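Local coordinates for protein indole-3-acetic acid-amido synthetase GH3.15 (PDB 6E1Q) that catalyses the ATP-dependent conjugation of glutamine, and possibly cysteine, to the auxin precursor indole-3-butyric acid, and also modifies the herbicide 2,4-DB, at residues D29-S37 against L49-F58. Sequence-based numbering, arbitrary orientation. Where two conformers were deposited one is given.
Sequences DSVLEAILS and LNGQVDKQNF
Leu36 and Leu32 meet the Phe58 ring from helix 24-38, and this is the tightly packed, buried part of the contact. Leu32 CD1 forms a CH-pi contact, 3.9 Å from the ring centroid of Phe58 and 11° off the normal, hence squarely over one face. Leu36 CD2 approaches obliquely, 3.6 Å from Phe58 CD1, and also touches Leu49 CD1 at 4.0 Å. The backbone comes closest at Leu36 and Val53, whose CA atoms lie 5.1 Å apart. Before Val53, the chain leaves helix 43-49 through a type I' turn, Leu49 to Gln52; after it, helix 55-61 starts at the N-cap Asp54, whose OD2 accepts from Asn57 N at 2.7 Å. The contact thus packs this interhelical link of the GH3 N-terminal domain against helix 24-38. Strand 390-396 adds Thr396 to the Phe58 side. Toward solvent the contact is less enclosed rather than wider spaced: partly exposed Val53 sets CG1 3.7 Å from OG of exposed Ser37, and one water donates to both Leu36 O and Gln52 O. At the other end, Lys55 lays its CG 3.7 Å from Leu32 CD2, then bends at chi3 (-65°) to bring NZ within 2.7 Å of Asp29 OD1, a salt bridge reaching the carboxylate from 44° above its plane.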
ATOM      1  N   ASP A  29       1.736  -3.311 -28.678  1.00 41.13           N
ATOM      2  CA  ASP A  29       2.578  -2.830 -29.771  1.00 40.95           C
ATOM      3  C   ASP A  29       2.184  -1.414 -30.182  1.00 46.07           C
ATOM      4  O   ASP A  29       3.046  -0.596 -30.529  1.00 47.33           O
ATOM      5  CB  ASP A  29       2.495  -3.779 -30.973  1.00 51.08           C
ATOM      6  CG  ASP A  29       3.071  -5.157 -30.676  1.00 57.04           C
ATOM      7  OD1 ASP A  29       3.566  -5.377 -29.546  1.00 60.22           O
ATOM      8  OD2 ASP A  29       3.008  -6.030 -31.566  1.00 61.67           O
ATOM      9  N   SER A  30       0.884  -1.103 -30.132  1.00 41.25           N
ATOM     10  CA  SER A  30       0.427   0.255 -30.421  1.00 48.35           C
ATOM     11  C   SER A  30       0.965   1.249 -29.397  1.00 47.61           C
ATOM     12  O   SER A  30       1.421   2.339 -29.764  1.00 44.32           O
ATOM     13  CB  SER A  30      -1.096   0.300 -30.434  1.00 57.72           C
ATOM     14  OG  SER A  30      -1.603  -0.043 -31.707  1.00 77.75           O
ATOM     15  N   VAL A  31       0.901   0.890 -28.110  1.00 44.16           N
ATOM     16  CA  VAL A  31       1.413   1.750 -27.040  1.00 42.28           C
ATOM     17  C   VAL A  31       2.893   2.042 -27.258  1.00 37.26           C
ATOM     18  O   VAL A  31       3.332   3.199 -27.221  1.00 40.91           O
ATOM     19  CB  VAL A  31       1.171   1.095 -25.664  1.00 39.39           C
ATOM     20  CG1 VAL A  31       1.957   1.825 -24.570  1.00 32.43           C
ATOM     21  CG2 VAL A  31      -0.315   1.042 -25.336  1.00 36.18           C
ATOM     22  N   LEU A  32       3.682   0.990 -27.491  1.00 39.19           N
ATOM     23  CA  LEU A  32       5.120   1.160 -27.682  1.00 43.37           C
ATOM     24  C   LEU A  32       5.416   2.087 -28.859  1.00 46.71           C
ATOM     25  O   LEU A  32       6.234   3.014 -28.755  1.00 43.79           O
ATOM     26  CB  LEU A  32       5.779  -0.201 -27.904  1.00 36.30           C
ATOM     27  CG  LEU A  32       7.299  -0.107 -28.023  1.00 40.60           C
ATOM     28  CD1 LEU A  32       7.857   0.578 -26.785  1.00 38.65           C
ATOM     29  CD2 LEU A  32       7.969  -1.473 -28.270  1.00 40.78           C
ATOM     30  N   GLU A  33       4.760   1.850 -29.994  1.00 44.74           N
ATOM     31  CA  GLU A  33       4.981   2.716 -31.144  1.00 53.10           C
ATOM     32  C   GLU A  33       4.642   4.165 -30.815  1.00 43.36           C
ATOM     33  O   GLU A  33       5.356   5.084 -31.227  1.00 43.93           O
ATOM     34  CB  GLU A  33       4.162   2.240 -32.344  1.00 58.43           C
ATOM     35  CG  GLU A  33       4.284   3.172 -33.537  1.00 73.30           C
ATOM     36  CD  GLU A  33       3.574   2.649 -34.765  1.00 90.97           C
ATOM     37  OE1 GLU A  33       3.952   1.567 -35.260  1.00 97.21           O
ATOM     38  OE2 GLU A  33       2.631   3.321 -35.231  1.00 97.48           O
ATOM     39  N   ALA A  34       3.567   4.392 -30.059  1.00 44.04           N
ATOM     40  CA  ALA A  34       3.181   5.763 -29.734  1.00 44.87           C
ATOM     41  C   ALA A  34       4.217   6.427 -28.837  1.00 42.89           C
ATOM     42  O   ALA A  34       4.604   7.577 -29.069  1.00 38.68           O
ATOM     43  CB  ALA A  34       1.804   5.778 -29.069  1.00 43.95           C
ATOM     44  N   ILE A  35       4.696   5.709 -27.819  1.00 41.70           N
ATOM     45  CA  ILE A  35       5.674   6.290 -26.902  1.00 36.28           C
ATOM     46  C   ILE A  35       6.965   6.619 -27.632  1.00 41.43           C
ATOM     47  O   ILE A  35       7.510   7.722 -27.494  1.00 44.90           O
ATOM     48  CB  ILE A  35       5.943   5.339 -25.725  1.00 38.98           C
ATOM     49  CG1 ILE A  35       4.738   5.316 -24.790  1.00 34.85           C
ATOM     50  CG2 ILE A  35       7.219   5.782 -24.971  1.00 35.19           C
ATOM     51  CD1 ILE A  35       4.837   4.236 -23.704  1.00 35.95           C
ATOM     52  N   LEU A  36       7.480   5.658 -28.411  1.00 44.45           N
ATOM     53  CA  LEU A  36       8.749   5.868 -29.096  1.00 48.67           C
ATOM     54  C   LEU A  36       8.643   6.943 -30.168  1.00 55.92           C
ATOM     55  O   LEU A  36       9.612   7.677 -30.406  1.00 60.05           O
ATOM     56  CB  LEU A  36       9.242   4.559 -29.715  1.00 47.67           C
ATOM     57  CG  LEU A  36       9.499   3.422 -28.720  1.00 50.60           C
ATOM     58  CD1 LEU A  36      10.197   2.265 -29.404  1.00 49.57           C
ATOM     59  CD2 LEU A  36      10.282   3.897 -27.493  1.00 50.84           C
ATOM     60  N   SER A  37       7.491   7.047 -30.836  1.00 55.88           N
ATOM     61  CA  SER A  37       7.334   8.080 -31.858  1.00 58.13           C
ATOM     62  C   SER A  37       7.217   9.464 -31.227  1.00 47.87           C
ATOM     63  O   SER A  37       7.904  10.402 -31.638  1.00 46.83           O
ATOM     64  CB  SER A  37       6.118   7.786 -32.740  1.00 55.25           C
ATOM     65  OG  SER A  37       6.137   6.456 -33.226  1.00 64.61           O
ATOM     66  N   LEU A  49      18.149   5.628 -29.320  1.00 55.58           N
ATOM     67  CA  LEU A  49      17.428   5.166 -30.502  1.00 59.13           C
ATOM     68  C   LEU A  49      17.735   5.976 -31.752  1.00 64.54           C
ATOM     69  O   LEU A  49      17.596   5.451 -32.862  1.00 67.03           O
ATOM     70  CB  LEU A  49      15.911   5.190 -30.242  1.00 51.16           C
ATOM     71  CG  LEU A  49      15.400   4.061 -29.345  1.00 49.19           C
ATOM     72  CD1 LEU A  49      13.908   4.161 -29.089  1.00 44.51           C
ATOM     73  CD2 LEU A  49      15.739   2.721 -29.983  1.00 48.94           C
ATOM     74  N   ASN A  50      18.150   7.236 -31.590  1.00 65.28           N
ATOM     75  CA  ASN A  50      18.464   8.127 -32.709  1.00 73.03           C
ATOM     76  C   ASN A  50      17.326   8.168 -33.726  1.00 71.91           C
ATOM     77  O   ASN A  50      17.547   8.231 -34.938  1.00 77.09           O
ATOM     78  CB  ASN A  50      19.786   7.736 -33.372  1.00 82.87           C
ATOM     79  CG  ASN A  50      20.983   7.942 -32.454  1.00 90.48           C
ATOM     80  OD1 ASN A  50      21.515   6.986 -31.883  1.00 91.98           O
ATOM     81  ND2 ASN A  50      21.414   9.193 -32.312  1.00 91.46           N
ATOM     82  N   GLY A  51      16.089   8.122 -33.224  1.00 67.11           N
ATOM     83  CA  GLY A  51      14.910   8.277 -34.050  1.00 68.31           C
ATOM     84  C   GLY A  51      14.166   7.001 -34.389  1.00 67.98           C
ATOM     85  O   GLY A  51      13.027   7.083 -34.858  1.00 70.51           O
ATOM     86  N   GLN A  52      14.774   5.834 -34.176  0.51 67.80           N
ATOM     87  CA  GLN A  52      14.084   4.577 -34.431  0.51 66.53           C
ATOM     88  C   GLN A  52      12.893   4.432 -33.494  0.51 63.91           C
ATOM     89  O   GLN A  52      12.943   4.846 -32.332  0.51 60.28           O
ATOM     90  CB  GLN A  52      15.037   3.397 -34.247  0.51 66.60           C
ATOM     91  CG  GLN A  52      16.345   3.517 -35.015  0.51 71.84           C
ATOM     92  CD  GLN A  52      16.212   3.116 -36.468  0.51 75.61           C
ATOM     93  OE1 GLN A  52      15.373   3.645 -37.197  0.51 76.34           O
ATOM     94  NE2 GLN A  52      17.042   2.174 -36.899  0.51 79.84           N
ATOM     95  N   VAL A  53      11.813   3.845 -34.008  1.00 62.61           N
ATOM     96  CA  VAL A  53      10.605   3.604 -33.225  1.00 61.09           C
ATOM     97  C   VAL A  53      10.192   2.143 -33.220  1.00 61.79           C
ATOM     98  O   VAL A  53       9.189   1.797 -32.592  1.00 62.80           O
ATOM     99  CB  VAL A  53       9.433   4.484 -33.710  1.00 60.22           C
ATOM    100  CG1 VAL A  53       9.809   5.954 -33.644  1.00 63.16           C
ATOM    101  CG2 VAL A  53       9.037   4.098 -35.152  1.00 61.89           C
ATOM    102  N   ASP A  54      10.933   1.276 -33.899  1.00 59.54           N
ATOM    103  CA  ASP A  54      10.577  -0.128 -34.008  1.00 60.23           C
ATOM    104  C   ASP A  54      10.907  -0.863 -32.715  1.00 57.58           C
ATOM    105  O   ASP A  54      11.766  -0.445 -31.934  1.00 55.07           O
ATOM    106  CB  ASP A  54      11.328  -0.771 -35.167  1.00 63.63           C
ATOM    107  CG  ASP A  54      12.816  -0.853 -34.902  1.00 70.99           C
ATOM    108  OD1 ASP A  54      13.501   0.179 -35.047  1.00 71.78           O
ATOM    109  OD2 ASP A  54      13.296  -1.945 -34.529  1.00 77.62           O
ATOM    110  N   LYS A  55      10.227  -1.995 -32.509  1.00 61.30           N
ATOM    111  CA  LYS A  55      10.362  -2.706 -31.241  1.00 64.02           C
ATOM    112  C   LYS A  55      11.752  -3.312 -31.081  1.00 59.98           C
ATOM    113  O   LYS A  55      12.315  -3.304 -29.976  1.00 57.91           O
ATOM    114  CB  LYS A  55       9.297  -3.794 -31.117  1.00 65.12           C
ATOM    115  CG  LYS A  55       9.400  -4.553 -29.801  1.00 63.22           C
ATOM    116  CD  LYS A  55       8.411  -5.697 -29.692  1.00 67.42           C
ATOM    117  CE  LYS A  55       6.978  -5.200 -29.671  1.00 68.85           C
ATOM    118  NZ  LYS A  55       6.086  -6.233 -29.077  1.00 67.39           N
ATOM    119  N   GLN A  56      12.326  -3.832 -32.165  1.00 58.61           N
ATOM    120  CA  GLN A  56      13.584  -4.562 -32.042  1.00 71.30           C
ATOM    121  C   GLN A  56      14.744  -3.634 -31.698  1.00 64.23           C
ATOM    122  O   GLN A  56      15.613  -3.991 -30.894  1.00 66.38           O
ATOM    123  CB  GLN A  56      13.868  -5.348 -33.322  1.00 84.13           C
ATOM    124  CG  GLN A  56      14.479  -6.723 -33.064  1.00100.87           C
ATOM    125  CD  GLN A  56      13.925  -7.398 -31.806  1.00107.94           C
ATOM    126  OE1 GLN A  56      12.709  -7.473 -31.601  1.00109.13           O
ATOM    127  NE2 GLN A  56      14.824  -7.878 -30.952  1.00110.47           N
ATOM    128  N   ASN A  57      14.785  -2.444 -32.294  1.00 58.66           N
ATOM    129  CA  ASN A  57      15.785  -1.468 -31.880  1.00 58.82           C
ATOM    130  C   ASN A  57      15.565  -1.033 -30.436  1.00 61.41           C
ATOM    131  O   ASN A  57      16.529  -0.772 -29.705  1.00 60.93           O
ATOM    132  CB  ASN A  57      15.764  -0.264 -32.816  1.00 63.19           C
ATOM    133  CG  ASN A  57      16.573  -0.501 -34.076  1.00 77.29           C
ATOM    134  OD1 ASN A  57      17.721  -0.935 -34.012  1.00 81.49           O
ATOM    135  ND2 ASN A  57      15.974  -0.221 -35.231  1.00 79.45           N
ATOM    136  N   PHE A  58      14.304  -0.951 -30.009  1.00 57.43           N
ATOM    137  CA  PHE A  58      13.998  -0.659 -28.615  1.00 51.87           C
ATOM    138  C   PHE A  58      14.630  -1.699 -27.699  1.00 53.72           C
ATOM    139  O   PHE A  58      15.377  -1.359 -26.776  1.00 54.59           O
ATOM    140  CB  PHE A  58      12.474  -0.594 -28.450  1.00 51.37           C
ATOM    141  CG  PHE A  58      11.998  -0.454 -27.025  1.00 51.95           C
ATOM    142  CD1 PHE A  58      11.849   0.795 -26.447  1.00 50.79           C
ATOM    143  CD2 PHE A  58      11.621  -1.571 -26.296  1.00 60.56           C
ATOM    144  CE1 PHE A  58      11.384   0.925 -25.156  1.00 52.38           C
ATOM    145  CE2 PHE A  58      11.156  -1.445 -25.001  1.00 50.26           C
ATOM    146  CZ  PHE A  58      11.014  -0.197 -24.439  1.00 42.29           C
TER
HETATM  147  O   HOH W   1      12.203   7.099 -30.548  1.00 41.93           O